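Long-range contacts in O-methyltransferase family 2 (PDB 5I2H), which probably transfers methyl groups from S-adenosyl-L-methionine to hydroxyl oxygens and is seen here as a dimer with the flavone apigenin bound: residues Val302-Asp307 and Gly327-Leu332; Leu180-Pro185 and Gln216-Trp221; Asp44-Ser49 and Ile88-Leu93. One frame throughout, in Å; residues are numbered along the deposited sequence. Where two conformers were deposited one is given.

Contact 1: residues Val302-Asp307 and Gly327-Leu332; sequences VLLNSD and GRAYSL
The carbonyl oxygen of Y330 is gripped by two consecutive residues of the facing loop: L304 N gives it a hydrogen bond of 3.0 Å, and L303 CA approaches the same oxygen to 3.4 Å in a CA-H...O contact. In this Rossmann-like methyltransferase domain, residues 302-307 follow strand 296-301 and residues 327-332 join helices 312-324 and 332-341. With one direct hydrogen bond between them, the pair illustrates how irregular segments can be sewn together largely through solvent. Water supplies three further stitches, one linking V302 O to Y330 N, a second L304 O to L332 N and a third S306 O to S331 OG.

The apolar side is built round A329, whose CB touches both V302 CG2 and L304 CG. Because its CG lies beside the backbone N (chi1 -71°), L304 carries CD1 against A329 O, 3.4 Å away. The same oxygen accepts a hydrogen bond of 2.8 Å from R328 NH1, in the carbonyl plane, while one guanidinium face lies against Y330 CD1 and NH2 forms a salt bridge with E334. Replacing R328 by an alanine would probably leave E334 without its charged mate and A329 O without this donor. S331 caps helix 332-341 with its side chain, and E334 bonds back to S331 N, as in a capping box. Beside this helix start, L303 CD2 rests 3.7 Å from L332 N.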
loop_
_atom_site.group_PDB
_atom_site.type_symbol
_atom_site.label_atom_id
_atom_site.label_comp_id
_atom_site.label_asym_id
_atom_site.label_seq_id
_atom_site.Cartn_x
_atom_site.Cartn_y
_atom_site.Cartn_z
ATOM N N VAL A 302 3.622 2.518 19.021
ATOM C CA VAL A 302 2.799 1.499 18.383
ATOM C C VAL A 302 3.262 0.138 18.897
ATOM O O VAL A 302 4.328 0.030 19.528
ATOM C CB VAL A 302 2.874 1.584 16.845
ATOM C CG1 VAL A 302 2.264 2.903 16.367
ATOM C CG2 VAL A 302 4.353 1.395 16.344
ATOM N N LEU A 303 2.475 -0.904 18.646
ATOM C CA LEU A 303 2.808 -2.244 19.128
ATOM C C LEU A 303 2.669 -3.286 18.030
ATOM O O LEU A 303 1.595 -3.418 17.432
ATOM C CB LEU A 303 1.912 -2.649 20.290
ATOM C CG LEU A 303 2.041 -1.781 21.539
ATOM C CD1 LEU A 303 0.919 -2.191 22.550
ATOM C CD2 LEU A 303 3.435 -1.872 22.158
ATOM N N LEU A 304 3.743 -4.041 17.793
ATOM C CA LEU A 304 3.619 -5.335 17.137
ATOM C C LEU A 304 3.033 -6.349 18.106
ATOM O O LEU A 304 3.149 -6.199 19.338
ATOM C CB LEU A 304 4.978 -5.844 16.654
ATOM C CG LEU A 304 5.569 -5.090 15.474
ATOM C CD1 LEU A 304 6.990 -5.513 15.260
ATOM C CD2 LEU A 304 4.748 -5.345 14.179
ATOM N N ASN A 305 2.430 -7.413 17.542
ATOM C CA ASN A 305 1.910 -8.480 18.389
ATOM C C ASN A 305 3.079 -9.267 18.999
ATOM O O ASN A 305 4.250 -9.050 18.662
ATOM C CB ASN A 305 0.933 -9.375 17.611
ATOM C CG ASN A 305 1.576 -10.105 16.447
ATOM O OD1 ASN A 305 2.791 -10.264 16.383
ATOM N ND2 ASN A 305 0.739 -10.594 15.528
ATOM N N SER A 306 2.761 -10.165 19.939
ATOM C CA SER A 306 3.815 -10.755 20.761
ATOM C C SER A 306 4.740 -11.686 19.980
ATOM O O SER A 306 5.883 -11.886 20.393
ATOM C CB SER A 306 3.199 -11.484 21.958
ATOM O OG SER A 306 2.363 -12.541 21.516
ATOM N N ASP A 307 4.331 -12.256 18.853
ATOM C CA ASP A 307 5.326 -13.029 18.122
ATOM C C ASP A 307 5.811 -12.300 16.880
ATOM O O ASP A 307 6.401 -12.920 15.990
ATOM C CB ASP A 307 4.823 -14.434 17.792
ATOM C CG ASP A 307 3.685 -14.438 16.804
ATOM O OD1 ASP A 307 3.107 -13.355 16.572
ATOM O OD2 ASP A 307 3.363 -15.541 16.282
ATOM N N GLY A 327 15.941 1.977 14.683
ATOM C CA GLY A 327 15.065 1.018 15.328
ATOM C C GLY A 327 14.034 0.354 14.424
ATOM O O GLY A 327 14.269 0.099 13.232
ATOM N N ARG A 328 12.878 0.083 15.012
ATOM C CA ARG A 328 11.750 -0.551 14.346
ATOM C C ARG A 328 10.592 -0.503 15.337
ATOM O O ARG A 328 10.761 -0.065 16.484
ATOM C CB ARG A 328 12.080 -1.993 13.943
ATOM C CG ARG A 328 12.442 -2.907 15.163
ATOM C CD ARG A 328 12.131 -4.400 14.814
ATOM N NE ARG A 328 12.657 -5.364 15.779
ATOM C CZ ARG A 328 11.958 -5.940 16.755
ATOM N NH1 ARG A 328 10.653 -5.672 16.916
ATOM N NH2 ARG A 328 12.571 -6.778 17.594
ATOM N N ALA A 329 9.402 -0.942 14.891
ATOM C CA ALA A 329 8.329 -1.123 15.869
ATOM C C ALA A 329 8.661 -2.311 16.760
ATOM O O ALA A 329 9.281 -3.290 16.314
ATOM C CB ALA A 329 6.977 -1.345 15.178
ATOM N N TYR A 330 8.235 -2.218 18.024
ATOM C CA TYR A 330 8.465 -3.252 19.026
ATOM C C TYR A 330 7.127 -3.761 19.573
ATOM O O TYR A 330 6.089 -3.109 19.416
ATOM C CB TYR A 330 9.354 -2.718 20.180
ATOM C CG TYR A 330 10.758 -2.404 19.729
ATOM C CD1 TYR A 330 11.638 -3.430 19.361
ATOM C CD2 TYR A 330 11.223 -1.086 19.665
ATOM C CE1 TYR A 330 12.959 -3.146 18.945
ATOM C CE2 TYR A 330 12.516 -0.805 19.264
ATOM C CZ TYR A 330 13.383 -1.837 18.901
ATOM O OH TYR A 330 14.668 -1.549 18.487
ATOM N N SER A 331 7.158 -4.928 20.240
ATOM C CA SER A 331 5.968 -5.501 20.863
ATOM C C SER A 331 5.852 -5.062 22.330
ATOM O O SER A 331 6.806 -4.569 22.931
ATOM C CB SER A 331 6.006 -7.034 20.820
ATOM O OG SER A 331 7.106 -7.484 21.619
ATOM N N LEU A 332 4.660 -5.271 22.916
ATOM C CA LEU A 332 4.497 -4.999 24.341
ATOM C C LEU A 332 5.467 -5.839 25.154
ATOM O O LEU A 332 6.080 -5.339 26.107
ATOM C CB LEU A 332 3.061 -5.265 24.793
ATOM C CG LEU A 332 2.722 -4.969 26.281
ATOM C CD1 LEU A 332 2.996 -3.530 26.689
ATOM C CD2 LEU A 332 1.272 -5.281 26.591
HETATM O O HOH W 1 6.957 0.332 18.797
HETATM O O HOH W 2 2.319 -6.604 21.807
HETATM O O HOH W 3 7.660 -10.104 21.338
#

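Contact 2: residues Leu180-Pro185 and Gln216-Trp221; sequences LPAGQP and QKYPTW
Y218 meets the other segment with its hydroxyl, which lies 3.0 Å from L180 O; the carbonyl oxygen sits at the edge of the ring, near its plane. Alongside, A182 CB packs 4.0 Å from Y218 CE1. W221 also presents an edge. Its CZ2 comes within 3.4 Å of A182 O, again near the ring plane, and CZ3 touches L180 CD2 at 4.1 Å, the leucine meeting the indole at a slant. Two aromatic edges thus receive the carbonyl oxygens of a loop, while the hydrophobic contacts fall to one methyl of L180 and to A182 CB.

A second shell packs round the rings. W221 CZ2 stands over the centre of the Y218 ring, 3.8 Å above its plane, and K217 CG lies against the opposite face, offset toward the rim. In return, Y218 CB covers the rim of one indole face. The first torsions of the two aromatics are nearly equal (chi1 -69° in Y218, -70° in W221), each CG opposite the carbonyl carbon, which helps to send both rings toward residues 180-182 together. A type I beta turn from Y218 to W221 joins the two residues, closed by W221 N to Y218 O at 3.0 Å, and R247 bonds to W221 O. Across the contact, R296 bonds to P181 O, and L180 settles on V214, L298 and L358.

The turn links helix 209-217 to strand 222-227, which runs parallel to and beside strand 199-203. The aromatic pair therefore marks the return of a beta-alpha-beta crossover in a Rossmann-like methyltransferase sheet, where it meets the chain leaving helix 154-179.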
loop_
_atom_site.group_PDB
_atom_site.type_symbol
_atom_site.label_atom_id
_atom_site.label_comp_id
_atom_site.label_asym_id
_atom_site.label_seq_id
_atom_site.Cartn_x
_atom_site.Cartn_y
_atom_site.Cartn_z
ATOM N N LEU A 180 -4.663 9.298 30.207
ATOM C CA LEU A 180 -3.602 9.305 31.211
ATOM C C LEU A 180 -4.190 9.408 32.614
ATOM O O LEU A 180 -4.862 10.403 32.916
ATOM C CB LEU A 180 -2.652 10.468 30.971
ATOM C CG LEU A 180 -1.544 10.590 32.009
ATOM C CD1 LEU A 180 -0.591 9.407 31.930
ATOM C CD2 LEU A 180 -0.807 11.892 31.774
ATOM N N PRO A 181 -3.964 8.433 33.498
ATOM C CA PRO A 181 -4.484 8.548 34.870
ATOM C C PRO A 181 -3.765 9.646 35.642
ATOM O O PRO A 181 -2.612 9.964 35.365
ATOM C CB PRO A 181 -4.211 7.162 35.479
ATOM C CG PRO A 181 -3.997 6.216 34.279
ATOM C CD PRO A 181 -3.332 7.127 33.242
ATOM N N ALA A 182 -4.456 10.221 36.636
ATOM C CA ALA A 182 -3.856 11.291 37.440
ATOM C C ALA A 182 -2.591 10.847 38.175
ATOM O O ALA A 182 -1.717 11.674 38.454
ATOM C CB ALA A 182 -4.871 11.822 38.461
ATOM N N GLY A 183 -2.486 9.572 38.540
ATOM C CA GLY A 183 -1.364 9.145 39.366
ATOM C C GLY A 183 -1.424 9.730 40.779
ATOM O O GLY A 183 -2.414 10.314 41.215
ATOM N N GLN A 184 -0.307 9.574 41.485
ATOM C CA GLN A 184 -0.190 10.071 42.856
ATOM C C GLN A 184 -0.047 11.597 42.877
ATOM O O GLN A 184 0.339 12.215 41.881
ATOM C CB GLN A 184 1.036 9.469 43.557
ATOM C CG GLN A 184 1.169 7.944 43.527
ATOM C CD GLN A 184 2.423 7.436 44.253
ATOM O OE1 GLN A 184 3.214 8.219 44.794
ATOM N NE2 GLN A 184 2.598 6.121 44.275
ATOM N N PRO A 185 -0.298 12.222 44.023
ATOM C CA PRO A 185 0.185 13.593 44.222
ATOM C C PRO A 185 1.668 13.658 43.895
ATOM O O PRO A 185 2.425 12.731 44.201
ATOM C CB PRO A 185 -0.078 13.863 45.704
ATOM C CG PRO A 185 -1.151 12.883 46.086
ATOM C CD PRO A 185 -0.939 11.668 45.236
ATOM N N GLN A 216 -3.393 21.183 29.748
ATOM C CA GLN A 216 -4.760 21.716 29.718
ATOM C C GLN A 216 -5.712 20.858 30.539
ATOM O O GLN A 216 -6.646 21.383 31.167
ATOM C CB GLN A 216 -5.274 21.842 28.282
ATOM C CG GLN A 216 -4.508 22.833 27.421
ATOM C CD GLN A 216 -5.261 23.112 26.147
ATOM O OE1 GLN A 216 -6.151 22.338 25.775
ATOM N NE2 GLN A 216 -4.939 24.221 25.476
ATOM N N LYS A 217 -5.499 19.552 30.558
ATOM C CA LYS A 217 -6.370 18.687 31.338
ATOM C C LYS A 217 -6.134 18.849 32.835
ATOM O O LYS A 217 -7.072 18.715 33.632
ATOM C CB LYS A 217 -6.148 17.236 30.943
ATOM C CG LYS A 217 -6.999 16.287 31.787
ATOM C CD LYS A 217 -7.211 14.995 31.124
ATOM C CE LYS A 217 -8.489 14.351 31.693
ATOM N NZ LYS A 217 -9.752 14.995 31.179
ATOM N N TYR A 218 -4.890 19.122 33.229
ATOM C CA TYR A 218 -4.465 19.132 34.626
ATOM C C TYR A 218 -3.877 20.506 34.918
ATOM O O TYR A 218 -2.653 20.708 34.832
ATOM C CB TYR A 218 -3.453 18.023 34.896
ATOM C CG TYR A 218 -4.015 16.619 34.836
ATOM C CD1 TYR A 218 -4.813 16.123 35.864
ATOM C CD2 TYR A 218 -3.738 15.787 33.760
ATOM C CE1 TYR A 218 -5.313 14.840 35.829
ATOM C CE2 TYR A 218 -4.236 14.491 33.715
ATOM C CZ TYR A 218 -5.024 14.027 34.742
ATOM O OH TYR A 218 -5.510 12.734 34.695
ATOM N N PRO A 219 -4.713 21.476 35.272
ATOM C CA PRO A 219 -4.233 22.862 35.450
ATOM C C PRO A 219 -3.194 23.046 36.558
ATOM O O PRO A 219 -2.518 24.092 36.588
ATOM C CB PRO A 219 -5.519 23.627 35.776
ATOM C CG PRO A 219 -6.621 22.760 35.266
ATOM C CD PRO A 219 -6.170 21.356 35.429
ATOM N N THR A 220 -3.060 22.097 37.482
ATOM C CA THR A 220 -2.062 22.218 38.542
ATOM C C THR A 220 -0.727 21.604 38.173
ATOM O O THR A 220 0.208 21.672 38.978
ATOM C CB THR A 220 -2.535 21.558 39.836
ATOM O OG1 THR A 220 -2.687 20.149 39.624
ATOM C CG2 THR A 220 -3.854 22.136 40.296
ATOM N N TRP A 221 -0.613 20.989 37.000
ATOM C CA TRP A 221 0.636 20.339 36.643
ATOM C C TRP A 221 1.577 21.316 35.974
ATOM O O TRP A 221 1.186 22.410 35.563
ATOM C CB TRP A 221 0.407 19.157 35.698
ATOM C CG TRP A 221 -0.268 17.990 36.326
ATOM C CD1 TRP A 221 -1.064 17.991 37.439
ATOM C CD2 TRP A 221 -0.222 16.641 35.862
ATOM N NE1 TRP A 221 -1.539 16.712 37.685
ATOM C CE2 TRP A 221 -1.037 15.871 36.729
ATOM C CE3 TRP A 221 0.424 16.004 34.789
ATOM C CZ2 TRP A 221 -1.207 14.498 36.569
ATOM C CZ3 TRP A 221 0.246 14.647 34.621
ATOM C CH2 TRP A 221 -0.565 13.900 35.514
#

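Contact 3: residues Asp44-Ser49 and Ile88-Leu93; sequences DILNES and IDLTPL
L46 and L90 both hold CG anti to the carbonyl carbon (chi1 -79° and -58°), and both direct CB at the opposing segment: L46 turns CB to L90 and its branches to I88, while L90 divides its branches between L46 and N47. L46 CB meets L90 CD2 at 3.8 Å. Farther out, L46 CD1 touches I88 CG2 at 4.1 Å, the two side chains meeting at a slant, and L46 CD2 reaches 3.4 Å from I88 O. L90 CD1 lies 3.6 Å from N47 CA, on the helix backbone.

D89 shows how a residue whose CB points away can still serve the contact. Its carboxylate curls back, and one water donates to both L46 O and D89 OD1, the latter at 2.6 Å, thereby bridging the end of the helix to the strand. The same OD1 takes a weak bond from L90 N and forms a salt bridge with R95.

T15 of the second subunit packs on P92. Helix 44-48 crosses strand 88-90 at 103°, in the dimerisation domain, consistent with the wing of a winged helix packing on its helices. Strand 80-82 pairs antiparallel with strand 88-90 and offers L80 to L46, I88 and L90; helix 53-60 covers I88 with L53 and L56.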
loop_
_atom_site.group_PDB
_atom_site.type_symbol
_atom_site.label_atom_id
_atom_site.label_comp_id
_atom_site.label_asym_id
_atom_site.label_seq_id
_atom_site.Cartn_x
_atom_site.Cartn_y
_atom_site.Cartn_z
ATOM N N ASP A 44 12.424 -18.624 -2.354
ATOM C CA ASP A 44 13.124 -19.785 -2.874
ATOM C C ASP A 44 13.983 -20.427 -1.790
ATOM O O ASP A 44 14.114 -21.663 -1.746
ATOM C CB ASP A 44 13.953 -19.377 -4.090
ATOM C CG ASP A 44 13.092 -18.942 -5.279
ATOM O OD1 ASP A 44 12.043 -19.560 -5.530
ATOM O OD2 ASP A 44 13.455 -17.956 -5.954
ATOM N N ILE A 45 14.555 -19.618 -0.893
ATOM C CA ILE A 45 15.366 -20.180 0.182
ATOM C C ILE A 45 14.493 -20.957 1.164
ATOM O O ILE A 45 14.765 -22.121 1.482
ATOM C CB ILE A 45 16.165 -19.071 0.881
ATOM C CG1 ILE A 45 17.262 -18.572 -0.059
ATOM C CG2 ILE A 45 16.721 -19.574 2.214
ATOM C CD1 ILE A 45 17.977 -17.332 0.431
ATOM N N LEU A 46 13.411 -20.341 1.639
ATOM C CA LEU A 46 12.625 -21.002 2.671
ATOM C C LEU A 46 11.816 -22.170 2.119
ATOM O O LEU A 46 11.453 -23.080 2.882
ATOM C CB LEU A 46 11.730 -19.976 3.366
ATOM C CG LEU A 46 12.463 -19.118 4.411
ATOM C CD1 LEU A 46 11.577 -17.959 4.806
ATOM C CD2 LEU A 46 12.812 -19.916 5.656
ATOM N N ASN A 47 11.566 -22.186 0.808
ATOM C CA ASN A 47 10.894 -23.326 0.197
ATOM C C ASN A 47 11.657 -24.623 0.411
ATOM O O ASN A 47 11.049 -25.699 0.482
ATOM C CB ASN A 47 10.722 -23.104 -1.291
ATOM C CG ASN A 47 10.029 -24.257 -1.948
ATOM O OD1 ASN A 47 10.580 -24.892 -2.862
ATOM N ND2 ASN A 47 8.839 -24.598 -1.443
ATOM N N GLU A 48 12.984 -24.546 0.481
ATOM C CA GLU A 48 13.784 -25.736 0.724
ATOM C C GLU A 48 13.445 -26.380 2.050
ATOM O O GLU A 48 13.408 -27.610 2.157
ATOM C CB GLU A 48 15.262 -25.385 0.730
ATOM C CG GLU A 48 15.748 -24.716 -0.495
ATOM C CD GLU A 48 17.267 -24.788 -0.571
ATOM O OE1 GLU A 48 17.821 -25.793 -0.067
ATOM O OE2 GLU A 48 17.888 -23.842 -1.106
ATOM N N SER A 49 13.257 -25.567 3.084
ATOM C CA SER A 49 13.111 -26.049 4.445
ATOM C C SER A 49 12.848 -24.873 5.377
ATOM O O SER A 49 13.390 -23.779 5.170
ATOM C CB SER A 49 14.366 -26.805 4.880
ATOM O OG SER A 49 14.599 -26.587 6.243
ATOM N N ILE A 88 10.771 -20.511 10.951
ATOM C CA ILE A 88 10.067 -19.680 9.976
ATOM C C ILE A 88 9.849 -20.513 8.717
ATOM O O ILE A 88 10.802 -21.092 8.180
ATOM C CB ILE A 88 10.857 -18.399 9.659
ATOM C CG1 ILE A 88 11.139 -17.598 10.946
ATOM C CG2 ILE A 88 10.113 -17.544 8.619
ATOM C CD1 ILE A 88 12.334 -16.683 10.835
ATOM N N ASP A 89 8.607 -20.566 8.239
ATOM C CA ASP A 89 8.259 -21.350 7.051
ATOM C C ASP A 89 7.397 -20.543 6.081
ATOM O O ASP A 89 6.796 -19.535 6.443
ATOM C CB ASP A 89 7.520 -22.632 7.446
ATOM C CG ASP A 89 7.556 -23.703 6.365
ATOM O OD1 ASP A 89 8.249 -23.529 5.319
ATOM O OD2 ASP A 89 6.888 -24.731 6.579
ATOM N N LEU A 90 7.306 -21.024 4.837
ATOM C CA LEU A 90 6.348 -20.442 3.901
ATOM C C LEU A 90 4.934 -20.871 4.255
ATOM O O LEU A 90 4.712 -21.977 4.749
ATOM C CB LEU A 90 6.642 -20.881 2.464
ATOM C CG LEU A 90 8.013 -20.557 1.902
ATOM C CD1 LEU A 90 8.090 -21.011 0.424
ATOM C CD2 LEU A 90 8.289 -19.051 2.041
ATOM N N THR A 91 3.961 -19.985 3.973
ATOM C CA THR A 91 2.572 -20.399 3.881
ATOM C C THR A 91 2.304 -20.964 2.487
ATOM O O THR A 91 3.063 -20.719 1.547
ATOM C CB THR A 91 1.630 -19.223 4.119
ATOM O OG1 THR A 91 1.857 -18.297 3.064
ATOM C CG2 THR A 91 1.918 -18.531 5.469
ATOM N N PRO A 92 1.212 -21.704 2.325
ATOM C CA PRO A 92 0.873 -22.186 0.982
ATOM C C PRO A 92 0.764 -21.069 -0.031
ATOM O O PRO A 92 1.188 -21.239 -1.177
ATOM C CB PRO A 92 -0.470 -22.904 1.196
ATOM C CG PRO A 92 -0.401 -23.380 2.620
ATOM C CD PRO A 92 0.375 -22.320 3.371
ATOM N N LEU A 93 0.235 -19.915 0.376
ATOM C CA LEU A 93 0.112 -18.798 -0.548
ATOM C C LEU A 93 1.471 -18.407 -1.133
ATOM O O LEU A 93 1.599 -18.238 -2.346
ATOM C CB LEU A 93 -0.547 -17.625 0.168
ATOM C CG LEU A 93 -0.829 -16.367 -0.630
ATOM C CD1 LEU A 93 -1.963 -16.668 -1.597
ATOM C CD2 LEU A 93 -1.183 -15.204 0.327
HETATM O O HOH W 4 9.630 -25.054 3.665
#

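The three contacts sample different depths of one chain. Contact 1 is buried near its centre, contact 2 lies partly exposed about 25 Å from that centre, and contact 3 is buried within the peripheral dimerisation domain, on the other side of the centre from contact 2. Contacts 1 and 2 both belong to the Rossmann-like part of the fold, and strands 296-301 and 357-362 border each of them, yet about 14 Å separates their nearest atoms. Chemistry follows place: irregular loops in contact 1 share a single backbone hydrogen bond and bridging waters, contact 2 relies on aromatic edges meeting carbonyls, and contact 3 on aliphatic branches between helix and strand, with a single water bridge beside them.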